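Local coordinates for protein particle-associated glycoside hydrolase (Acinetobacter phage Fri1, PDB 6C72) that probably degrades the capsular polysaccharide of Acinetobacter baumannii as a trimeric phage tailspike with glycosidase activity, helping the virus enter its host, at residues Val155-Glu160 with Val169-Thr174; Thr286-Lys291 with Val321-Ala326; Ala267-Ala272 with Thr295-Phe300. All blocks are in the same frame, centred on the assembly; numbering follows the deposited sequence.

Contact 1 (Val155-Glu160 with Val169-Thr174); sequences VSVGSE and VVQTAT
Val157, Val170 and Gln171 bury the most surface where Val155-Glu160 and Val169-Thr174 run past each other in nearly opposite directions. The carboxamide of Gln171 does the polar work. Its OE1 accepts the backbone N of Val157 at 2.9 Å, with an N-H...O angle of 157°, and also the N of Ala173 at 2.8 Å. The two donors reach OE1 from opposite faces of the amide plane. On the other branch, NE2 of Gln171 gives a nearly straight bond of 2.8 Å to O of Ala173, lying in both the amide and the carbonyl plane. Three bonds therefore fix the rotation of the amide. A turn about the CB-CG bond (chi2 -58°) bends the chain of Gln171 and sets the amide between Ala173 of its own segment and Val157, while CA of Gln171 makes a CA-H...O contact with O of Val157 at 3.2 Å. The two segments flank helix 160-165 in a loop-helix-loop excursion between strands 145-148 and 179-182 of the parallel beta-helix, and Ser159 is the N-cap of that helix, its OG bonded to N of Asp162. Beside the amide the packing is mostly carbon against oxygen or backbone. CB and CG2 of Val157 lie against OG1 of Thr172, each 3.8 Å away, and CG1 of Val170 rests on CA of Gly158 at 3.8 Å. Ala173 points its CB at O of Val155, 3.3 Å away. A second subunit closes in on the same loops: its Lys142 bonds OG of Ser156, its Glu194 takes the N of Val170 and its Asn195 holds O of Gln171.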
loop_
_atom_site.group_PDB
_atom_site.type_symbol
_atom_site.label_atom_id
_atom_site.label_comp_id
_atom_site.label_asym_id
_atom_site.label_seq_id
_atom_site.Cartn_x
_atom_site.Cartn_y
_atom_site.Cartn_z
ATOM N N VAL A 155 -3.854 -25.924 -26.580
ATOM C CA VAL A 155 -2.808 -26.723 -27.206
ATOM C C VAL A 155 -1.687 -25.770 -27.619
ATOM O O VAL A 155 -1.870 -24.937 -28.514
ATOM C CB VAL A 155 -3.332 -27.521 -28.414
ATOM C CG1 VAL A 155 -2.190 -28.291 -29.108
ATOM C CG2 VAL A 155 -4.445 -28.473 -27.982
ATOM N N SER A 156 -0.525 -25.910 -26.995
ATOM C CA SER A 156 0.575 -25.001 -27.277
ATOM C C SER A 156 1.159 -25.242 -28.676
ATOM O O SER A 156 0.963 -26.294 -29.296
ATOM C CB SER A 156 1.657 -25.162 -26.216
ATOM O OG SER A 156 2.230 -26.452 -26.287
ATOM N N VAL A 157 1.883 -24.239 -29.170
ATOM C CA VAL A 157 2.573 -24.293 -30.456
ATOM C C VAL A 157 4.066 -24.107 -30.207
ATOM O O VAL A 157 4.456 -23.325 -29.332
ATOM C CB VAL A 157 2.072 -23.192 -31.418
ATOM C CG1 VAL A 157 2.900 -23.177 -32.704
ATOM C CG2 VAL A 157 0.586 -23.327 -31.710
ATOM N N GLY A 158 4.894 -24.818 -30.965
ATOM C CA GLY A 158 6.327 -24.580 -31.001
ATOM C C GLY A 158 7.129 -25.537 -30.136
ATOM O O GLY A 158 6.637 -26.100 -29.153
ATOM N N SER A 159 8.396 -25.712 -30.492
ATOM C CA SER A 159 9.266 -26.581 -29.713
ATOM C C SER A 159 9.871 -25.842 -28.520
ATOM O O SER A 159 9.996 -24.615 -28.513
ATOM C CB SER A 159 10.394 -27.124 -30.580
ATOM O OG SER A 159 11.268 -26.071 -30.940
ATOM N N GLU A 160 10.271 -26.620 -27.509
ATOM C CA GLU A 160 10.981 -26.049 -26.366
ATOM C C GLU A 160 12.240 -25.313 -26.809
ATOM O O GLU A 160 12.564 -24.239 -26.285
ATOM C CB GLU A 160 11.359 -27.142 -25.370
ATOM C CG GLU A 160 12.346 -26.654 -24.333
ATOM C CD GLU A 160 12.813 -27.741 -23.401
ATOM O OE1 GLU A 160 12.046 -28.695 -23.183
ATOM O OE2 GLU A 160 13.944 -27.641 -22.881
ATOM N N VAL A 169 8.116 -14.383 -30.670
ATOM C CA VAL A 169 7.075 -15.229 -30.090
ATOM C C VAL A 169 7.015 -16.541 -30.853
ATOM O O VAL A 169 6.798 -16.555 -32.070
ATOM C CB VAL A 169 5.706 -14.539 -30.126
ATOM C CG1 VAL A 169 4.620 -15.491 -29.596
ATOM C CG2 VAL A 169 5.753 -13.236 -29.348
ATOM N N VAL A 170 7.199 -17.650 -30.142
ATOM C CA VAL A 170 7.084 -18.983 -30.716
ATOM C C VAL A 170 5.802 -19.672 -30.262
ATOM O O VAL A 170 5.068 -20.236 -31.074
ATOM C CB VAL A 170 8.320 -19.845 -30.383
ATOM C CG1 VAL A 170 8.119 -21.253 -30.933
ATOM C CG2 VAL A 170 9.583 -19.206 -30.958
ATOM N N GLN A 171 5.514 -19.632 -28.966
ATOM C CA GLN A 171 4.276 -20.217 -28.463
ATOM C C GLN A 171 3.166 -19.195 -28.675
ATOM O O GLN A 171 3.036 -18.229 -27.928
ATOM C CB GLN A 171 4.426 -20.629 -27.007
ATOM C CG GLN A 171 3.454 -21.719 -26.601
ATOM C CD GLN A 171 2.019 -21.291 -26.823
ATOM O OE1 GLN A 171 1.376 -21.711 -27.785
ATOM N NE2 GLN A 171 1.522 -20.406 -25.954
ATOM N N THR A 172 2.376 -19.392 -29.720
ATOM C CA THR A 172 1.402 -18.400 -30.139
ATOM C C THR A 172 0.001 -18.676 -29.627
ATOM O O THR A 172 -0.872 -17.821 -29.798
ATOM C CB THR A 172 1.368 -18.290 -31.672
ATOM O OG1 THR A 172 1.159 -19.589 -32.254
ATOM C CG2 THR A 172 2.675 -17.685 -32.200
ATOM N N ALA A 173 -0.243 -19.833 -29.019
ATOM C CA ALA A 173 -1.584 -20.156 -28.550
ATOM C C ALA A 173 -1.900 -19.421 -27.248
ATOM O O ALA A 173 -1.047 -19.296 -26.368
ATOM C CB ALA A 173 -1.734 -21.663 -28.349
ATOM N N THR A 174 -3.130 -18.912 -27.140
ATOM C CA THR A 174 -3.593 -18.242 -25.930
ATOM C C THR A 174 -4.884 -18.891 -25.453
ATOM O O THR A 174 -5.639 -19.452 -26.251
ATOM C CB THR A 174 -3.832 -16.744 -26.142
ATOM O OG1 THR A 174 -4.786 -16.559 -27.193
ATOM C CG2 THR A 174 -2.534 -16.037 -26.502
#

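Contact 2 (Thr286-Lys291 with Val321-Ala326); sequences TFQQLK and VFNALA
Phe287 and Phe322 stand side by side on neighbouring parallel strands, their ring planes 9° apart but offset, with little of one ring over the other and centroids 5.1 Å apart. CD1 of Phe287 comes to 3.3 Å from CE1 of Phe322, the tight spot of the contact. Both rings take the same first torsion, CG anti to the carbonyl carbon (chi1 near -53°), which keeps them in step. Further rings continue this buried side: Phe355 stacks on Phe322, and Phe264 meets Phe287, whose ring also has edge-to-face neighbours in Phe282 and Phe300. Gln289 shares the face, and its amide turns from Ala324 to bond O of Ala267.

On the reverse face Thr286, Gln288 and Asn323 are partly exposed, while Val321 is buried against Arg354 and Lys356. CG2 of Thr286 lies beside CB of Val321 at 3.9 Å, and NE2 of Gln288 bonds OG1 of Thr286, which also pairs with Asn263. Past the strand ends, the exposed Leu290 lays CD2 on CG of Leu325 at 3.7 Å, and a water bonds both O of Gln289 and O of Leu325.

Between the faces, the axes of parallel strands 286-289 and 321-324 approach to 4.7 Å. Val321 O takes N of Phe287 at 2.7 Å, Phe287 O takes N of Asn323, and Asn323 O takes N of Gln289; N of Leu325 closes the series on O of Gln289 at 3.2 Å. Parallel strands in register on successive coils, with a run of phenylalanines stacked on the inward face, are characteristic of a parallel beta-helix.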
loop_
_atom_site.group_PDB
_atom_site.type_symbol
_atom_site.label_atom_id
_atom_site.label_comp_id
_atom_site.label_asym_id
_atom_site.label_seq_id
_atom_site.Cartn_x
_atom_site.Cartn_y
_atom_site.Cartn_z
ATOM N N THR A 286 -8.803 -5.587 -17.233
ATOM C CA THR A 286 -8.819 -4.575 -18.279
ATOM C C THR A 286 -10.233 -4.052 -18.472
ATOM O O THR A 286 -11.211 -4.709 -18.110
ATOM C CB THR A 286 -8.277 -5.098 -19.626
ATOM O OG1 THR A 286 -9.242 -5.953 -20.252
ATOM C CG2 THR A 286 -6.958 -5.854 -19.451
ATOM N N PHE A 287 -10.326 -2.831 -18.990
ATOM C CA PHE A 287 -11.595 -2.190 -19.322
ATOM C C PHE A 287 -11.438 -1.608 -20.721
ATOM O O PHE A 287 -10.655 -0.670 -20.914
ATOM C CB PHE A 287 -11.963 -1.105 -18.300
ATOM C CG PHE A 287 -11.933 -1.577 -16.857
ATOM C CD1 PHE A 287 -10.746 -1.587 -16.133
ATOM C CD2 PHE A 287 -13.099 -2.011 -16.233
ATOM C CE1 PHE A 287 -10.709 -2.015 -14.819
ATOM C CE2 PHE A 287 -13.083 -2.439 -14.912
ATOM C CZ PHE A 287 -11.882 -2.441 -14.200
ATOM N N GLN A 288 -12.124 -2.183 -21.708
ATOM C CA GLN A 288 -11.812 -1.886 -23.105
ATOM C C GLN A 288 -13.083 -1.625 -23.896
ATOM O O GLN A 288 -13.986 -2.463 -23.909
ATOM C CB GLN A 288 -11.016 -3.029 -23.750
ATOM C CG GLN A 288 -10.045 -3.693 -22.796
ATOM C CD GLN A 288 -8.945 -4.463 -23.493
ATOM O OE1 GLN A 288 -8.321 -3.959 -24.435
ATOM N NE2 GLN A 288 -8.686 -5.683 -23.030
ATOM N N GLN A 289 -13.145 -0.466 -24.555
ATOM C CA GLN A 289 -14.157 -0.152 -25.569
ATOM C C GLN A 289 -13.474 -0.135 -26.940
ATOM O O GLN A 289 -13.142 0.916 -27.480
ATOM C CB GLN A 289 -14.830 1.180 -25.259
ATOM C CG GLN A 289 -15.635 1.179 -23.961
ATOM C CD GLN A 289 -17.055 0.616 -24.124
ATOM O OE1 GLN A 289 -17.324 -0.186 -25.014
ATOM N NE2 GLN A 289 -17.966 1.042 -23.250
ATOM N N LEU A 290 -13.304 -1.316 -27.527
ATOM C CA LEU A 290 -12.587 -1.455 -28.788
ATOM C C LEU A 290 -13.507 -1.779 -29.963
ATOM O O LEU A 290 -13.029 -2.210 -31.016
ATOM C CB LEU A 290 -11.495 -2.517 -28.660
ATOM C CG LEU A 290 -10.426 -2.204 -27.613
ATOM C CD1 LEU A 290 -9.305 -3.237 -27.658
ATOM C CD2 LEU A 290 -9.867 -0.790 -27.805
ATOM N N LYS A 291 -14.815 -1.558 -29.822
ATOM C CA LYS A 291 -15.780 -1.762 -30.899
ATOM C C LYS A 291 -16.473 -0.432 -31.172
ATOM O O LYS A 291 -17.613 -0.217 -30.730
ATOM C CB LYS A 291 -16.790 -2.848 -30.532
ATOM C CG LYS A 291 -16.154 -4.166 -30.130
ATOM C CD LYS A 291 -17.068 -5.320 -30.440
ATOM C CE LYS A 291 -16.385 -6.667 -30.227
ATOM N NZ LYS A 291 -17.324 -7.776 -30.616
ATOM N N VAL A 321 -5.712 -2.084 -17.195
ATOM C CA VAL A 321 -5.654 -1.382 -18.471
ATOM C C VAL A 321 -7.009 -0.739 -18.731
ATOM O O VAL A 321 -8.049 -1.401 -18.625
ATOM C CB VAL A 321 -5.272 -2.320 -19.633
ATOM C CG1 VAL A 321 -5.387 -1.576 -20.975
ATOM C CG2 VAL A 321 -3.865 -2.888 -19.438
ATOM N N PHE A 322 -6.998 0.549 -19.043
ATOM C CA PHE A 322 -8.157 1.269 -19.530
ATOM C C PHE A 322 -7.854 1.669 -20.964
ATOM O O PHE A 322 -6.883 2.387 -21.213
ATOM C CB PHE A 322 -8.450 2.497 -18.674
ATOM C CG PHE A 322 -8.558 2.194 -17.212
ATOM C CD1 PHE A 322 -9.770 1.785 -16.663
ATOM C CD2 PHE A 322 -7.457 2.344 -16.379
ATOM C CE1 PHE A 322 -9.878 1.501 -15.308
ATOM C CE2 PHE A 322 -7.556 2.074 -15.012
ATOM C CZ PHE A 322 -8.772 1.646 -14.476
ATOM N N ASN A 323 -8.667 1.199 -21.901
ATOM C CA ASN A 323 -8.350 1.342 -23.314
ATOM C C ASN A 323 -9.612 1.663 -24.094
ATOM O O ASN A 323 -10.611 0.950 -23.982
ATOM C CB ASN A 323 -7.687 0.055 -23.838
ATOM C CG ASN A 323 -7.083 0.221 -25.206
ATOM O OD1 ASN A 323 -7.114 1.304 -25.783
ATOM N ND2 ASN A 323 -6.514 -0.859 -25.737
ATOM N N ALA A 324 -9.565 2.710 -24.901
ATOM C CA ALA A 324 -10.736 3.094 -25.670
ATOM C C ALA A 324 -10.308 3.645 -27.021
ATOM O O ALA A 324 -9.281 4.319 -27.136
ATOM C CB ALA A 324 -11.594 4.127 -24.922
ATOM N N LEU A 325 -11.075 3.308 -28.043
ATOM C CA LEU A 325 -10.961 3.942 -29.344
ATOM C C LEU A 325 -12.103 4.933 -29.497
ATOM O O LEU A 325 -13.154 4.802 -28.858
ATOM C CB LEU A 325 -10.995 2.916 -30.481
ATOM C CG LEU A 325 -9.934 1.805 -30.441
ATOM C CD1 LEU A 325 -10.216 0.728 -31.511
ATOM C CD2 LEU A 325 -8.539 2.378 -30.583
ATOM N N ALA A 326 -11.882 5.941 -30.329
ATOM C CA ALA A 326 -12.906 6.952 -30.540
ATOM C C ALA A 326 -14.196 6.296 -31.023
ATOM O O ALA A 326 -14.173 5.328 -31.795
ATOM C CB ALA A 326 -12.418 7.998 -31.548
HETATM O O HOH W 1 -14.872 2.363 -29.197
#

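Contact 3 (Ala267-Ala272 with Thr295-Phe300); sequences ARRNTA and TWVYLF
Ala267-Ala272 and Thr295-Phe300 run alongside each other residue for residue, Arg268 level with Trp296 and Asn270 with Tyr298, without forming regular strands over most of their length. Two carbonyls do most of the joining. O of Arg269 receives the consecutive amides Val297 N, at 2.9 Å and in the carbonyl plane, and Tyr298 N, at 3.0 Å and tilted from it. O of Leu299 is gripped by both N and OG1 of Thr271, which come from opposite faces of its plane, the hydroxyl at 2.7 Å. Thr271 takes a rotamer (chi1 66°) that holds OG1 near its own backbone N, within reach of the same oxygen.

At the outer end, Arg268 folds back through bends at chi2 and chi3 and takes hold of Thr295 side-on: NE donates to the carbonyl O at 2.8 Å and NH2 to OG1 at 3.2 Å, both acceptors close to the guanidinium plane. Arg269 and Val297 lie side by side, CG to CG2 at 3.8 Å. OD1 of Asn270 reaches the edge of the Tyr298 ring, 3.3 Å from CD2, with amide and ring planes 12° apart. CG1 of Val297 sits over the centre of that ring, on one face. Inward, CB of Trp296 meets O of Ala267 at 3.2 Å.

The charged end of Arg269 and the amide of Asn270 both turn to Glu242 on the preceding coil. Five of the six hydrogen bonds across the contact end on main-chain oxygens, two of which each take two donors, so the join depends largely on backbone geometry; the side-chain donors are Arg268 and Thr271.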
loop_
_atom_site.group_PDB
_atom_site.type_symbol
_atom_site.label_atom_id
_atom_site.label_comp_id
_atom_site.label_asym_id
_atom_site.label_seq_id
_atom_site.Cartn_x
_atom_site.Cartn_y
_atom_site.Cartn_z
ATOM N N ALA A 267 -19.368 -2.542 -24.002
ATOM C CA ALA A 267 -20.720 -2.422 -23.489
ATOM C C ALA A 267 -21.269 -1.093 -23.982
ATOM O O ALA A 267 -20.509 -0.152 -24.228
ATOM C CB ALA A 267 -20.757 -2.511 -21.960
ATOM N N ARG A 268 -22.593 -1.022 -24.139
ATOM C CA ARG A 268 -23.208 0.141 -24.771
ATOM C C ARG A 268 -23.321 1.343 -23.849
ATOM O O ARG A 268 -23.625 2.442 -24.337
ATOM C CB ARG A 268 -24.595 -0.205 -25.308
ATOM C CG ARG A 268 -24.634 -1.422 -26.238
ATOM C CD ARG A 268 -23.684 -1.281 -27.421
ATOM N NE ARG A 268 -23.950 -0.089 -28.222
ATOM C CZ ARG A 268 -24.921 -0.013 -29.126
ATOM N NH1 ARG A 268 -25.718 -1.054 -29.325
ATOM N NH2 ARG A 268 -25.107 1.093 -29.833
ATOM N N ARG A 269 -23.091 1.174 -22.544
ATOM C CA ARG A 269 -23.034 2.327 -21.653
ATOM C C ARG A 269 -21.616 2.480 -21.105
ATOM O O ARG A 269 -20.877 3.345 -21.571
ATOM C CB ARG A 269 -24.070 2.216 -20.525
ATOM C CG ARG A 269 -24.282 3.541 -19.777
ATOM C CD ARG A 269 -25.580 3.582 -18.974
ATOM N NE ARG A 269 -25.559 2.674 -17.827
ATOM C CZ ARG A 269 -26.591 2.460 -17.012
ATOM N NH1 ARG A 269 -27.752 3.095 -17.198
ATOM N NH2 ARG A 269 -26.461 1.603 -16.005
ATOM N N ASN A 270 -21.232 1.657 -20.128
ATOM C CA ASN A 270 -19.872 1.600 -19.607
ATOM C C ASN A 270 -19.412 0.153 -19.580
ATOM O O ASN A 270 -20.230 -0.759 -19.460
ATOM C CB ASN A 270 -19.784 2.179 -18.179
ATOM C CG ASN A 270 -20.533 3.487 -18.033
ATOM O OD1 ASN A 270 -20.089 4.518 -18.532
ATOM N ND2 ASN A 270 -21.680 3.448 -17.377
ATOM N N THR A 271 -18.102 -0.070 -19.675
ATOM C CA THR A 271 -17.622 -1.437 -19.509
ATOM C C THR A 271 -17.965 -1.953 -18.122
ATOM O O THR A 271 -18.224 -3.147 -17.944
ATOM C CB THR A 271 -16.114 -1.545 -19.743
ATOM O OG1 THR A 271 -15.410 -0.821 -18.727
ATOM C CG2 THR A 271 -15.715 -1.048 -21.131
ATOM N N ALA A 272 -17.939 -1.076 -17.125
ATOM C CA ALA A 272 -18.227 -1.445 -15.748
ATOM C C ALA A 272 -18.590 -0.183 -14.973
ATOM O O ALA A 272 -18.131 0.912 -15.307
ATOM C CB ALA A 272 -17.030 -2.144 -15.092
ATOM N N THR A 295 -21.750 2.078 -30.293
ATOM C CA THR A 295 -21.577 3.347 -29.594
ATOM C C THR A 295 -21.870 3.197 -28.102
ATOM O O THR A 295 -22.743 2.428 -27.689
ATOM C CB THR A 295 -22.477 4.401 -30.230
ATOM O OG1 THR A 295 -23.842 3.957 -30.182
ATOM C CG2 THR A 295 -22.067 4.599 -31.687
ATOM N N TRP A 296 -21.137 3.957 -27.288
ATOM C CA TRP A 296 -21.188 3.807 -25.839
ATOM C C TRP A 296 -21.042 5.179 -25.167
ATOM O O TRP A 296 -20.896 6.212 -25.829
ATOM C CB TRP A 296 -20.120 2.814 -25.360
ATOM C CG TRP A 296 -18.772 3.028 -25.992
ATOM C CD1 TRP A 296 -18.316 2.509 -27.172
ATOM C CD2 TRP A 296 -17.732 3.888 -25.502
ATOM N NE1 TRP A 296 -17.034 2.955 -27.421
ATOM C CE2 TRP A 296 -16.655 3.805 -26.415
ATOM C CE3 TRP A 296 -17.596 4.692 -24.367
ATOM C CZ2 TRP A 296 -15.460 4.505 -26.229
ATOM C CZ3 TRP A 296 -16.409 5.382 -24.183
ATOM C CH2 TRP A 296 -15.358 5.293 -25.114
ATOM N N VAL A 297 -21.086 5.190 -23.835
ATOM C CA VAL A 297 -21.165 6.449 -23.090
ATOM C C VAL A 297 -19.822 6.794 -22.453
ATOM O O VAL A 297 -19.211 7.817 -22.790
ATOM C CB VAL A 297 -22.278 6.387 -22.026
ATOM C CG1 VAL A 297 -22.460 7.756 -21.354
ATOM C CG2 VAL A 297 -23.588 5.876 -22.653
ATOM N N TYR A 298 -19.357 5.961 -21.526
ATOM C CA TYR A 298 -18.060 6.156 -20.893
ATOM C C TYR A 298 -17.284 4.845 -20.898
ATOM O O TYR A 298 -17.799 3.786 -21.266
ATOM C CB TYR A 298 -18.184 6.650 -19.449
ATOM C CG TYR A 298 -19.082 7.848 -19.231
ATOM C CD1 TYR A 298 -18.851 9.042 -19.898
ATOM C CD2 TYR A 298 -20.129 7.799 -18.303
ATOM C CE1 TYR A 298 -19.656 10.144 -19.691
ATOM C CE2 TYR A 298 -20.937 8.911 -18.070
ATOM C CZ TYR A 298 -20.688 10.076 -18.772
ATOM O OH TYR A 298 -21.464 11.185 -18.567
ATOM N N LEU A 299 -16.038 4.921 -20.446
ATOM C CA LEU A 299 -15.206 3.732 -20.361
ATOM C C LEU A 299 -15.414 2.998 -19.038
ATOM O O LEU A 299 -15.840 1.838 -19.023
ATOM C CB LEU A 299 -13.737 4.121 -20.570
ATOM C CG LEU A 299 -12.680 3.023 -20.525
ATOM C CD1 LEU A 299 -12.993 1.860 -21.480
ATOM C CD2 LEU A 299 -11.328 3.643 -20.869
ATOM N N PHE A 300 -15.141 3.668 -17.924
ATOM C CA PHE A 300 -15.258 3.090 -16.593
ATOM C C PHE A 300 -15.858 4.162 -15.696
ATOM O O PHE A 300 -15.380 5.298 -15.692
ATOM C CB PHE A 300 -13.894 2.624 -16.073
ATOM C CG PHE A 300 -13.917 2.149 -14.654
ATOM C CD1 PHE A 300 -14.201 0.835 -14.351
ATOM C CD2 PHE A 300 -13.662 3.026 -13.614
ATOM C CE1 PHE A 300 -14.231 0.411 -13.044
ATOM C CE2 PHE A 300 -13.694 2.602 -12.303
ATOM C CZ PHE A 300 -13.971 1.298 -12.023
#

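Contacts 2 and 3 are successive joins that share the coil carrying 286-300: contact 3 ties it to the coil before, through the turns that follow strands 263-264 and 286-289, and contact 2 to the coil after, through paired strands. Both are partly buried, their inward side chains in the interior of the coil, and their centres lie about 9 Å apart; Gln289 of contact 2 packs its CB on Trp296 of contact 3. Contact 2 relies on regular strand pairing and stacked rings, contact 3 on shared carbonyls and polar side chains. Contact 1 is a surface contact, its centre about 27 Å from that of contact 2. It closes a loop-helix-loop excursion through one glutamine amide and, unlike the others, is touched by a second subunit.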